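Local coordinates for VIN1 (Oscarella pearsei, PDB 6BFI), which binds actin filaments and may take part in cell-cell adhesion, as a member of the vinculin/alpha-catenin family, at residues N378-I383 with F410-T414; A385-A390 with N402-A407; V511-K515 with F595-D600; E655-R659 with F678-D682; N755-L760 with D809-S814. One frame throughout, in Å; residues are numbered along the deposited sequence.

How the interactions relate
All five contacts join helices of one all-helical chain, and they gather in two regions. Interactions 1 and 2 lie with centres about 11 Å apart and share the same antiparallel pair, helix 381-390 and helix 399-427. Interaction 3, between helix 496-519 and helix 589-615, follows in the chain, its centre about 27 Å from that of interaction 1. Interactions 4 and 5 come last, centres about 20 Å apart, and touch directly: Glu680 forms a salt bridge with Arg812 and packs on Ile811. Interactions 1 and 4 fall on opposite sides of the chain's centre, 53 Å apart between centres, so they belong to well-separated parts of the helical chain.

Interaction 1 (N378-I383 with F410-T414); sequences NVGGPI and FEAHT
His413 reaches from helix 399-427 to the start of helix 381-390 and is held there in two ways. Its NE2 donates to the backbone oxygen Val379 O at 3.0 Å, a bent bond (N-H...O angle 138°) in which the acceptor sits 21° out of the imidazole plane. Across one face of the same ring lies Pro382, whose CG stands 3.6 Å from the centroid of His413 in a CH-pi contact, the two side chains crossing at about a right angle. One turn earlier, Phe410 runs side by side with Ile383, and Ile383 CB comes 3.6 Å from Phe410 CE1.

Further out, Asn378 OD1 accepts a weak bond from Gly381 N, a cap on the turn that leads into the helix. With CG of His413 anti to the backbone N (chi1 177°), the ring extends toward this turn. Trp479 of helix 466-493 meets the Phe410 ring and touches both Val379 and Ile383, placing the contact within a helical bundle.

The bond to a carbonyl implies a proton on NE2, so the imidazole is probably either the NE2-H tautomer or the doubly protonated form, with its orientation set by both the bond and the proline.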
# COMPACT_ATOMS: atom_id res chain seq x y z
N ASN A 378 15.43 -18.68 -11.59
CA ASN A 378 16.43 -19.31 -10.73
C ASN A 378 16.94 -18.23 -9.77
O ASN A 378 18.02 -17.66 -9.93
CB ASN A 378 17.57 -19.91 -11.55
CG ASN A 378 18.52 -20.73 -10.71
OD1 ASN A 378 18.30 -20.94 -9.52
ND2 ASN A 378 19.59 -21.21 -11.33
N VAL A 379 16.13 -17.94 -8.75
CA VAL A 379 16.43 -16.83 -7.84
C VAL A 379 17.64 -17.15 -6.97
O VAL A 379 18.53 -16.30 -6.79
CB VAL A 379 15.19 -16.49 -6.99
CG1 VAL A 379 15.53 -15.41 -5.98
CG2 VAL A 379 14.05 -16.04 -7.88
N GLY A 380 17.71 -18.37 -6.43
CA GLY A 380 18.76 -18.74 -5.50
C GLY A 380 20.02 -19.32 -6.10
O GLY A 380 21.00 -19.50 -5.37
N GLY A 381 20.02 -19.61 -7.40
CA GLY A 381 21.17 -20.20 -8.06
C GLY A 381 22.45 -19.40 -7.95
O GLY A 381 23.47 -19.89 -7.44
N PRO A 382 22.44 -18.15 -8.43
CA PRO A 382 23.69 -17.37 -8.45
C PRO A 382 24.31 -17.14 -7.08
O PRO A 382 25.54 -17.18 -6.96
CB PRO A 382 23.26 -16.06 -9.12
CG PRO A 382 22.11 -16.44 -9.98
CD PRO A 382 21.37 -17.49 -9.20
N ILE A 383 23.50 -16.88 -6.05
CA ILE A 383 24.08 -16.65 -4.73
C ILE A 383 24.63 -17.94 -4.16
O ILE A 383 25.61 -17.93 -3.39
CB ILE A 383 23.06 -15.99 -3.78
CG1 ILE A 383 23.76 -15.47 -2.52
CG2 ILE A 383 21.96 -16.97 -3.39
CD1 ILE A 383 22.84 -14.81 -1.52
N PHE A 410 26.28 -12.54 -9.58
CA PHE A 410 25.29 -12.34 -8.53
C PHE A 410 24.79 -10.90 -8.52
O PHE A 410 23.58 -10.65 -8.43
CB PHE A 410 25.85 -12.70 -7.15
CG PHE A 410 24.99 -12.21 -6.02
CD1 PHE A 410 23.89 -12.94 -5.60
CD2 PHE A 410 25.26 -11.00 -5.39
CE1 PHE A 410 23.08 -12.48 -4.57
CE2 PHE A 410 24.46 -10.55 -4.36
CZ PHE A 410 23.37 -11.29 -3.95
N GLU A 411 25.70 -9.93 -8.60
CA GLU A 411 25.30 -8.53 -8.58
C GLU A 411 24.34 -8.22 -9.73
O GLU A 411 23.30 -7.59 -9.53
CB GLU A 411 26.53 -7.63 -8.64
CG GLU A 411 27.38 -7.64 -7.37
CD GLU A 411 26.84 -6.72 -6.29
OE1 GLU A 411 27.52 -5.72 -5.98
OE2 GLU A 411 25.74 -6.99 -5.76
N ALA A 412 24.68 -8.67 -10.94
CA ALA A 412 23.79 -8.45 -12.08
C ALA A 412 22.47 -9.19 -11.90
O ALA A 412 21.42 -8.69 -12.32
CB ALA A 412 24.47 -8.89 -13.38
N HIS A 413 22.50 -10.36 -11.26
CA HIS A 413 21.27 -11.12 -11.04
C HIS A 413 20.31 -10.35 -10.13
O HIS A 413 19.17 -10.06 -10.51
CB HIS A 413 21.61 -12.49 -10.45
CG HIS A 413 20.41 -13.32 -10.12
ND1 HIS A 413 19.53 -13.78 -11.08
CD2 HIS A 413 19.94 -13.78 -8.94
CE1 HIS A 413 18.58 -14.49 -10.50
NE2 HIS A 413 18.80 -14.50 -9.20
N THR A 414 20.76 -10.01 -8.92
CA THR A 414 19.87 -9.32 -7.98
C THR A 414 19.48 -7.94 -8.50
O THR A 414 18.33 -7.51 -8.28
CB THR A 414 20.53 -9.21 -6.60
OG1 THR A 414 19.66 -8.51 -5.71
CG2 THR A 414 21.87 -8.49 -6.68

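Interaction 2 (A385-A390 with N402-A407)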
# COMPACT_ATOMS: atom_id res chain seq x y z
N ALA A 385 26.02 -20.27 -6.09
CA ALA A 385 27.29 -20.37 -6.80
C ALA A 385 28.35 -19.45 -6.19
O ALA A 385 29.53 -19.80 -6.15
CB ALA A 385 27.09 -20.05 -8.28
N LEU A 386 27.94 -18.27 -5.70
CA LEU A 386 28.88 -17.38 -5.04
C LEU A 386 29.35 -17.97 -3.71
O LEU A 386 30.55 -17.92 -3.40
CB LEU A 386 28.25 -16.01 -4.82
CG LEU A 386 29.10 -15.01 -4.02
CD1 LEU A 386 30.37 -14.65 -4.77
CD2 LEU A 386 28.30 -13.77 -3.68
N GLU A 387 28.43 -18.52 -2.91
CA GLU A 387 28.83 -19.12 -1.64
C GLU A 387 29.77 -20.30 -1.86
O GLU A 387 30.75 -20.47 -1.13
CB GLU A 387 27.59 -19.56 -0.85
CG GLU A 387 27.91 -20.02 0.57
CD GLU A 387 26.77 -20.79 1.21
OE1 GLU A 387 26.16 -21.64 0.53
OE2 GLU A 387 26.49 -20.53 2.40
N ASP A 388 29.49 -21.13 -2.87
CA ASP A 388 30.39 -22.23 -3.19
C ASP A 388 31.73 -21.73 -3.70
O ASP A 388 32.77 -22.35 -3.45
CB ASP A 388 29.75 -23.17 -4.20
CG ASP A 388 28.51 -23.86 -3.67
OD1 ASP A 388 28.37 -23.94 -2.43
OD2 ASP A 388 27.68 -24.31 -4.48
N ALA A 389 31.74 -20.60 -4.42
CA ALA A 389 33.00 -20.02 -4.88
C ALA A 389 33.83 -19.54 -3.70
O ALA A 389 35.06 -19.66 -3.71
CB ALA A 389 32.73 -18.88 -5.86
N ALA A 390 33.18 -18.98 -2.68
CA ALA A 390 33.91 -18.55 -1.49
C ALA A 390 34.45 -19.74 -0.70
O ALA A 390 35.49 -19.62 -0.04
CB ALA A 390 33.00 -17.70 -0.60
N ASN A 402 37.21 -17.42 -10.19
CA ASN A 402 35.87 -17.98 -10.01
C ASN A 402 35.04 -17.11 -9.08
O ASN A 402 33.87 -16.82 -9.36
CB ASN A 402 35.97 -19.41 -9.47
CG ASN A 402 36.45 -20.39 -10.51
OD1 ASN A 402 36.86 -20.01 -11.61
ND2 ASN A 402 36.42 -21.68 -10.17
N PHE A 403 35.63 -16.69 -7.96
CA PHE A 403 34.89 -15.87 -7.01
C PHE A 403 34.49 -14.54 -7.62
O PHE A 403 33.38 -14.05 -7.39
CB PHE A 403 35.72 -15.65 -5.74
CG PHE A 403 35.00 -14.86 -4.69
CD1 PHE A 403 34.14 -15.49 -3.80
CD2 PHE A 403 35.16 -13.49 -4.60
CE1 PHE A 403 33.47 -14.77 -2.83
CE2 PHE A 403 34.49 -12.77 -3.63
CZ PHE A 403 33.65 -13.41 -2.75
N ALA A 404 35.39 -13.92 -8.40
CA ALA A 404 35.07 -12.66 -9.04
C ALA A 404 33.92 -12.82 -10.03
O ALA A 404 32.96 -12.03 -10.03
CB ALA A 404 36.30 -12.10 -9.74
N GLN A 405 33.98 -13.87 -10.86
CA GLN A 405 32.94 -14.07 -11.86
C GLN A 405 31.59 -14.35 -11.21
O GLN A 405 30.57 -13.77 -11.59
CB GLN A 405 33.34 -15.20 -12.81
CG GLN A 405 32.33 -15.43 -13.93
CD GLN A 405 32.99 -15.86 -15.22
OE1 GLN A 405 33.78 -16.80 -15.24
NE2 GLN A 405 32.66 -15.17 -16.31
N LYS A 406 31.57 -15.24 -10.22
CA LYS A 406 30.32 -15.53 -9.52
C LYS A 406 29.79 -14.30 -8.79
O LYS A 406 28.57 -14.12 -8.69
CB LYS A 406 30.51 -16.69 -8.54
CG LYS A 406 30.96 -18.00 -9.18
CD LYS A 406 29.90 -18.56 -10.11
CE LYS A 406 30.33 -19.90 -10.69
NZ LYS A 406 29.26 -20.51 -11.53
N ALA A 407 30.69 -13.46 -8.28
CA ALA A 407 30.26 -12.24 -7.60
C ALA A 407 29.59 -11.27 -8.56
O ALA A 407 28.50 -10.75 -8.28
CB ALA A 407 31.45 -11.58 -6.91
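Leu386 and Phe403 interlock where two antiparallel helices lie close together, their local axes 8.7 Å apart at a signed crossing angle of -163°. The bump on one side is Leu386 CD1, which sits over a face of the Phe403 ring, 4.1 Å from its centroid in a CH-pi contact. This methyl also presses against the opposing backbone, 3.7 Å from Ala407 CA, and touches the Ala407 methyl, so it fills the hollow between Phe403 and Ala407, residues one turn apart. In return the phenyl ring lies against the end of the shorter helix: Ala390 CB is 3.7 Å from Phe403 CE1, and the ring points its edge at the Ala390 backbone N. CG of Phe403 stands anti to the backbone N (chi1 -178°), which carries the ring along the opposing helix to this spot.

The pair is a helical hairpin, helix 381-390 running up and helix 399-427 back, of the up-and-down kind from which vinculin-family bundles are built. Helix 452-460 covers its inner side, with Val452 on Leu386 and Ala456 and Leu460 on Phe403.

Small residues at the interface are consistent with the close approach. The methyl of Ala389 points at the other helix and is lodged between Phe403 CA and Lys406 CG, each 3.9 Å from its CB. Toward the more exposed flank, Lys406 bends at chi2 (-65°) and lays its aliphatic chain across Ala385, with CD 3.7 Å from Ala385 CB. Its CB meanwhile rests 3.9 Å from Leu386 CA, near the level at which the two backbones come to 5.1 Å between the CA atoms of Leu386 and Lys406.

Interaction 3 (V511-K515 with F595-D600)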
# COMPACT_ATOMS: atom_id res chain seq x y z
N VAL A 511 12.06 -28.38 -23.83
CA VAL A 511 11.90 -29.83 -23.81
C VAL A 511 12.14 -30.42 -25.19
O VAL A 511 12.75 -31.48 -25.33
CB VAL A 511 10.50 -30.21 -23.27
CG1 VAL A 511 10.18 -31.66 -23.59
CG2 VAL A 511 10.44 -29.97 -21.77
N LYS A 512 11.69 -29.73 -26.24
CA LYS A 512 12.00 -30.17 -27.60
C LYS A 512 13.50 -30.20 -27.83
O LYS A 512 14.05 -31.18 -28.35
CB LYS A 512 11.31 -29.26 -28.62
CG LYS A 512 12.11 -29.06 -29.91
CD LYS A 512 11.23 -28.72 -31.09
CE LYS A 512 10.49 -29.95 -31.60
NZ LYS A 512 9.78 -29.69 -32.88
N GLU A 513 14.20 -29.13 -27.43
CA GLU A 513 15.65 -29.09 -27.61
C GLU A 513 16.34 -30.17 -26.80
O GLU A 513 17.33 -30.76 -27.24
CB GLU A 513 16.18 -27.70 -27.23
CG GLU A 513 17.65 -27.50 -27.53
CD GLU A 513 18.01 -27.80 -28.97
OE1 GLU A 513 18.97 -28.57 -29.20
OE2 GLU A 513 17.33 -27.28 -29.88
N ALA A 514 15.82 -30.47 -25.60
CA ALA A 514 16.42 -31.50 -24.76
C ALA A 514 16.21 -32.89 -25.36
O ALA A 514 17.11 -33.74 -25.28
CB ALA A 514 15.84 -31.44 -23.35
N LYS A 515 15.05 -33.14 -25.96
CA LYS A 515 14.83 -34.40 -26.66
C LYS A 515 15.74 -34.51 -27.87
O LYS A 515 16.26 -35.59 -28.18
CB LYS A 515 13.37 -34.54 -27.07
CG LYS A 515 12.40 -34.71 -25.90
CD LYS A 515 10.99 -35.00 -26.38
CE LYS A 515 10.40 -33.83 -27.16
NZ LYS A 515 8.99 -34.07 -27.56
N PHE A 595 13.49 -40.92 -20.83
CA PHE A 595 13.65 -39.49 -20.57
C PHE A 595 12.69 -38.66 -21.41
O PHE A 595 12.07 -37.71 -20.91
CB PHE A 595 15.09 -39.06 -20.84
CG PHE A 595 15.25 -37.59 -21.10
CD1 PHE A 595 15.08 -36.67 -20.08
CD2 PHE A 595 15.55 -37.14 -22.37
CE1 PHE A 595 15.21 -35.32 -20.33
CE2 PHE A 595 15.69 -35.78 -22.62
CZ PHE A 595 15.52 -34.87 -21.60
N CYS A 596 12.55 -39.00 -22.70
CA CYS A 596 11.64 -38.25 -23.56
C CYS A 596 10.20 -38.33 -23.06
O CYS A 596 9.49 -37.32 -23.03
CB CYS A 596 11.74 -38.75 -25.00
SG CYS A 596 13.32 -38.41 -25.81
N SER A 597 9.77 -39.53 -22.65
CA SER A 597 8.42 -39.67 -22.11
C SER A 597 8.24 -38.88 -20.82
O SER A 597 7.18 -38.30 -20.58
CB SER A 597 8.10 -41.15 -21.89
OG SER A 597 8.23 -41.89 -23.09
N SER A 598 9.28 -38.85 -19.98
CA SER A 598 9.18 -38.10 -18.72
C SER A 598 9.07 -36.60 -18.97
O SER A 598 8.24 -35.92 -18.36
CB SER A 598 10.40 -38.41 -17.84
OG SER A 598 10.46 -39.79 -17.52
N ALA A 599 9.90 -36.07 -19.87
CA ALA A 599 9.81 -34.66 -20.21
C ALA A 599 8.46 -34.31 -20.83
O ALA A 599 7.86 -33.28 -20.50
CB ALA A 599 10.96 -34.28 -21.15
N ASP A 600 7.97 -35.17 -21.73
CA ASP A 600 6.62 -34.98 -22.25
C ASP A 600 5.58 -34.98 -21.13
O ASP A 600 4.59 -34.23 -21.21
CB ASP A 600 6.29 -36.06 -23.28
CG ASP A 600 7.12 -35.93 -24.55
OD1 ASP A 600 7.50 -34.79 -24.90
OD2 ASP A 600 7.38 -36.97 -25.21
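Lys515 and Asp600 make the one charged link between the two segments, which run almost exactly antiparallel (178°) with their axes 10.2 Å apart. Lys515 NZ donates at 3.1 Å to Asp600 OD1, which accepts with its syn lone pair, and the two side chains cross at about a right angle. The lysine gets there by a bend at chi3 (-65°) in an otherwise extended chain.

Apolar contacts lie alongside. On its way to the carboxylate the lysine passes Cys596, with CG 3.8 Å from Cys596 SG. Deeper in, Val511 CG1 meets the methyl of Ala599 at 3.7 Å, and Ala514 CB comes 3.9 Å from Phe595 CZ.

A carbonyl meets the aromatic edge as well: Ala514 O lies near the ring plane, 3.6 Å from Phe595 CE2. Leu527 of helix 524-550 and Met575 and Val582 of helix 572-584 also pack on this ring, so helices 496-519 and 589-615 close on one another as members of a larger bundle.

The chemistry is graded across the interface, from a buried layer of methyls and an aromatic edge to a partly exposed ion pair at the border, where the lysine's hydrocarbon chain lies along Cys596.

Interaction 4 (E655-R659 with F678-D682)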
# COMPACT_ATOMS: atom_id res chain seq x y z
N GLU A 655 -27.49 19.23 -5.85
CA GLU A 655 -27.44 18.72 -7.21
C GLU A 655 -27.20 19.85 -8.20
O GLU A 655 -26.35 19.74 -9.10
CB GLU A 655 -28.75 17.99 -7.55
CG GLU A 655 -28.79 16.54 -7.10
CD GLU A 655 -28.18 15.59 -8.12
OE1 GLU A 655 -28.35 15.84 -9.34
OE2 GLU A 655 -27.53 14.61 -7.71
N GLU A 656 -27.95 20.95 -8.06
CA GLU A 656 -27.74 22.09 -8.95
C GLU A 656 -26.33 22.65 -8.81
O GLU A 656 -25.73 23.09 -9.80
CB GLU A 656 -28.78 23.17 -8.67
CG GLU A 656 -30.18 22.81 -9.12
CD GLU A 656 -31.10 24.02 -9.18
OE1 GLU A 656 -30.60 25.14 -8.97
OE2 GLU A 656 -32.31 23.84 -9.44
N MET A 657 -25.79 22.66 -7.59
CA MET A 657 -24.42 23.13 -7.40
C MET A 657 -23.42 22.22 -8.08
O MET A 657 -22.50 22.69 -8.77
CB MET A 657 -24.10 23.25 -5.91
CG MET A 657 -24.79 24.39 -5.19
SD MET A 657 -24.03 24.73 -3.59
CE MET A 657 -23.99 23.10 -2.87
N LEU A 658 -23.57 20.90 -7.91
CA LEU A 658 -22.60 19.96 -8.45
C LEU A 658 -22.72 19.76 -9.95
O LEU A 658 -21.79 19.24 -10.57
CB LEU A 658 -22.73 18.61 -7.74
CG LEU A 658 -22.21 18.60 -6.30
CD1 LEU A 658 -22.32 17.21 -5.69
CD2 LEU A 658 -20.77 19.10 -6.25
N ARG A 659 -23.84 20.17 -10.55
CA ARG A 659 -23.98 20.13 -12.00
C ARG A 659 -23.76 21.49 -12.65
O ARG A 659 -23.64 21.56 -13.88
CB ARG A 659 -25.35 19.57 -12.39
CG ARG A 659 -25.54 18.14 -11.93
CD ARG A 659 -26.76 17.48 -12.53
NE ARG A 659 -26.87 16.09 -12.12
CZ ARG A 659 -26.23 15.09 -12.73
NH1 ARG A 659 -25.45 15.33 -13.77
NH2 ARG A 659 -26.38 13.84 -12.29
N PHE A 678 -18.69 13.13 -6.89
CA PHE A 678 -19.96 13.10 -7.62
C PHE A 678 -19.75 12.75 -9.08
O PHE A 678 -20.56 12.02 -9.67
CB PHE A 678 -20.66 14.45 -7.48
CG PHE A 678 -21.98 14.53 -8.21
CD1 PHE A 678 -23.15 14.11 -7.59
CD2 PHE A 678 -22.05 15.02 -9.50
CE1 PHE A 678 -24.36 14.18 -8.25
CE2 PHE A 678 -23.26 15.09 -10.16
CZ PHE A 678 -24.41 14.67 -9.54
N ARG A 679 -18.68 13.25 -9.68
CA ARG A 679 -18.41 12.95 -11.08
C ARG A 679 -17.93 11.52 -11.27
O ARG A 679 -18.23 10.90 -12.29
CB ARG A 679 -17.38 13.94 -11.64
CG ARG A 679 -17.37 14.03 -13.15
CD ARG A 679 -16.77 15.35 -13.60
NE ARG A 679 -17.50 16.50 -13.08
CZ ARG A 679 -17.07 17.26 -12.07
NH1 ARG A 679 -15.92 17.00 -11.48
NH2 ARG A 679 -17.81 18.29 -11.66
N GLU A 680 -17.19 10.99 -10.29
CA GLU A 680 -16.79 9.58 -10.37
C GLU A 680 -18.00 8.67 -10.32
O GLU A 680 -18.09 7.70 -11.08
CB GLU A 680 -15.81 9.25 -9.24
CG GLU A 680 -15.35 7.80 -9.23
CD GLU A 680 -14.46 7.46 -10.41
OE1 GLU A 680 -13.80 8.38 -10.94
OE2 GLU A 680 -14.41 6.27 -10.80
N ALA A 681 -18.96 8.96 -9.43
CA ALA A 681 -20.14 8.12 -9.31
C ALA A 681 -21.20 8.42 -10.36
O ALA A 681 -22.10 7.60 -10.56
CB ALA A 681 -20.75 8.27 -7.92
N ASP A 682 -21.12 9.56 -11.06
CA ASP A 682 -22.19 9.97 -11.96
C ASP A 682 -22.19 9.18 -13.26
O ASP A 682 -23.24 9.05 -13.89
CB ASP A 682 -22.08 11.47 -12.25
CG ASP A 682 -23.30 12.02 -12.96
OD1 ASP A 682 -24.42 11.54 -12.67
OD2 ASP A 682 -23.15 12.92 -13.81
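A salt-bridge network of Glu655, Arg659 and Asp682 links helix 649-659 to helix 669-682, whose short segments stand nearly perpendicular, and it is built around the ring of Phe678. Arg659 is its middle member. On its own helix NE donates to Glu655 OE1 at 3.2 Å in a fairly straight bond (163°), one turn back along the backbone. Across the contact NH2 gives a bond of 3.0 Å to Asp682 OD1, which it approaches from above the carboxylate plane, and NH1 adds a weak one to Asp682 OD2. Since the guanidinium and carboxylate planes are 64° apart, this two-point pairing is twisted well away from the flat side-by-side form.

Phe678 fills the angle beneath. Its CZ stands under one face of the guanidinium, 3.5 Å from Arg659 NH2, with the two planes 77° apart, so the ring presents its edge to the arginine. Leu658 covers a face of the phenyl, CB lying 4.2 Å from the Phe678 centroid in a CH-pi contact, while Leu658 CD1 reaches Phe678 CB at 3.7 Å. Glu655 OE2 lies at the ring's edge, 3.2 Å from Phe678 CE1.

Both acids have a second partner on helix 690-710: Glu655 OE2 pairs with Arg700 and Asp682 OD1 with Lys696. The two carboxylates thus alternate with three basic groups, an arrangement that would be expected to keep both acids ionised and to offset the like charges of Glu655 and Asp682, while the positive edge of the phenyl ring faces a carboxylate oxygen.

Interaction 5 (N755-L760 with D809-S814)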
# COMPACT_ATOMS: atom_id res chain seq x y z
N ASN A 755 -7.71 -4.92 -1.33
CA ASN A 755 -7.69 -3.56 -1.87
C ASN A 755 -8.85 -2.73 -1.33
O ASN A 755 -8.68 -1.55 -1.01
CB ASN A 755 -7.72 -3.60 -3.40
CG ASN A 755 -7.63 -2.22 -4.02
OD1 ASN A 755 -7.00 -1.32 -3.47
ND2 ASN A 755 -8.27 -2.05 -5.18
N LEU A 756 -10.03 -3.34 -1.22
CA LEU A 756 -11.19 -2.60 -0.73
C LEU A 756 -11.15 -2.44 0.79
O LEU A 756 -11.53 -1.38 1.32
CB LEU A 756 -12.48 -3.30 -1.16
CG LEU A 756 -13.80 -2.68 -0.71
CD1 LEU A 756 -13.93 -1.25 -1.23
CD2 LEU A 756 -14.98 -3.53 -1.16
N LEU A 757 -10.69 -3.47 1.51
CA LEU A 757 -10.68 -3.38 2.97
C LEU A 757 -9.65 -2.37 3.46
O LEU A 757 -9.89 -1.67 4.46
CB LEU A 757 -10.42 -4.76 3.58
CG LEU A 757 -11.60 -5.72 3.51
CD1 LEU A 757 -11.37 -6.94 4.37
CD2 LEU A 757 -12.89 -5.01 3.91
N GLN A 758 -8.51 -2.27 2.79
CA GLN A 758 -7.51 -1.26 3.15
C GLN A 758 -8.11 0.14 3.12
O GLN A 758 -7.77 0.99 3.95
CB GLN A 758 -6.31 -1.34 2.22
CG GLN A 758 -5.42 -2.56 2.43
CD GLN A 758 -4.23 -2.58 1.50
OE1 GLN A 758 -4.08 -1.70 0.65
NE2 GLN A 758 -3.36 -3.57 1.66
N LEU A 759 -9.00 0.40 2.16
CA LEU A 759 -9.65 1.70 2.07
C LEU A 759 -10.77 1.84 3.10
O LEU A 759 -10.94 2.91 3.68
CB LEU A 759 -10.19 1.92 0.66
CG LEU A 759 -9.16 1.84 -0.46
CD1 LEU A 759 -9.84 1.90 -1.82
CD2 LEU A 759 -8.13 2.94 -0.33
N LEU A 760 -11.52 0.76 3.35
CA LEU A 760 -12.61 0.84 4.32
C LEU A 760 -12.12 1.00 5.75
O LEU A 760 -12.87 1.52 6.59
CB LEU A 760 -13.50 -0.40 4.22
CG LEU A 760 -14.43 -0.55 3.02
CD1 LEU A 760 -15.53 -1.55 3.35
CD2 LEU A 760 -15.03 0.79 2.61
N ASP A 809 -11.86 6.21 -4.28
CA ASP A 809 -11.11 4.96 -4.40
C ASP A 809 -11.94 3.77 -3.94
O ASP A 809 -11.72 2.65 -4.40
CB ASP A 809 -9.81 5.05 -3.62
CG ASP A 809 -8.82 6.02 -4.24
OD1 ASP A 809 -8.76 6.10 -5.48
OD2 ASP A 809 -8.11 6.71 -3.48
N VAL A 810 -12.91 3.99 -3.05
CA VAL A 810 -13.81 2.92 -2.64
C VAL A 810 -14.79 2.59 -3.76
O VAL A 810 -15.18 1.42 -3.93
CB VAL A 810 -14.53 3.29 -1.33
CG1 VAL A 810 -15.76 2.41 -1.11
CG2 VAL A 810 -13.58 3.14 -0.15
N ILE A 811 -15.21 3.59 -4.54
CA ILE A 811 -16.02 3.31 -5.73
C ILE A 811 -15.26 2.37 -6.66
O ILE A 811 -15.74 1.29 -7.02
CB ILE A 811 -16.40 4.61 -6.46
CG1 ILE A 811 -17.14 5.57 -5.53
CG2 ILE A 811 -17.25 4.30 -7.68
CD1 ILE A 811 -17.36 6.91 -6.18
N ARG A 812 -14.04 2.78 -7.05
CA ARG A 812 -13.30 1.97 -8.01
C ARG A 812 -12.97 0.59 -7.45
O ARG A 812 -13.11 -0.43 -8.14
CB ARG A 812 -12.02 2.70 -8.43
CG ARG A 812 -12.29 4.01 -9.15
CD ARG A 812 -11.00 4.67 -9.60
NE ARG A 812 -11.25 5.98 -10.19
CZ ARG A 812 -10.30 6.78 -10.67
NH1 ARG A 812 -9.03 6.40 -10.63
NH2 ARG A 812 -10.62 7.95 -11.20
N ALA A 813 -12.55 0.52 -6.18
CA ALA A 813 -12.21 -0.76 -5.58
C ALA A 813 -13.43 -1.66 -5.43
O ALA A 813 -13.30 -2.89 -5.47
CB ALA A 813 -11.53 -0.55 -4.22
N SER A 814 -14.61 -1.07 -5.24
CA SER A 814 -15.83 -1.87 -5.16
C SER A 814 -16.20 -2.42 -6.53
O SER A 814 -16.59 -3.59 -6.65
CB SER A 814 -16.97 -1.03 -4.59
OG SER A 814 -16.64 -0.51 -3.31
O HOH W 1 -10.96 -4.10 -5.13
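Leu756 and Ala813 mark the closest backbone approach, 5.3 Å between their CA atoms, where the two segments run antiparallel at 157° with local axes 9.1 Å apart. This is helix-to-helix packing inside a bundle of the vinculin fold: helix 718-745 lies against Leu756 and Leu760, and helix 690-710 against Ser814.

The Ala813 methyl points into the interface and is met by three side chains, among them Leu756 CD1 at 3.9 Å and Leu759 CD1 at 3.8 Å. Leu759 also sends that CD1 over the start of the other segment, 3.6 Å from Asp809 CB. Val810 spreads its two methyls between leucines: CG2 touches Leu759 CB at 3.7 Å and also Leu760 CD2, whereas CG1 faces Leu756 CD1 and Leu760. CG1 is anti to the backbone N (chi1 162°), leaving CG2 beside that nitrogen to meet Leu759.

No direct hydrogen bond crosses the contact. Asn755, the third neighbour of Ala813, brings ND2 to 3.7 Å from its CB, and a water links the two helices there, donating to Ala813 O at 2.7 Å and weakly accepting from Asn755 ND2.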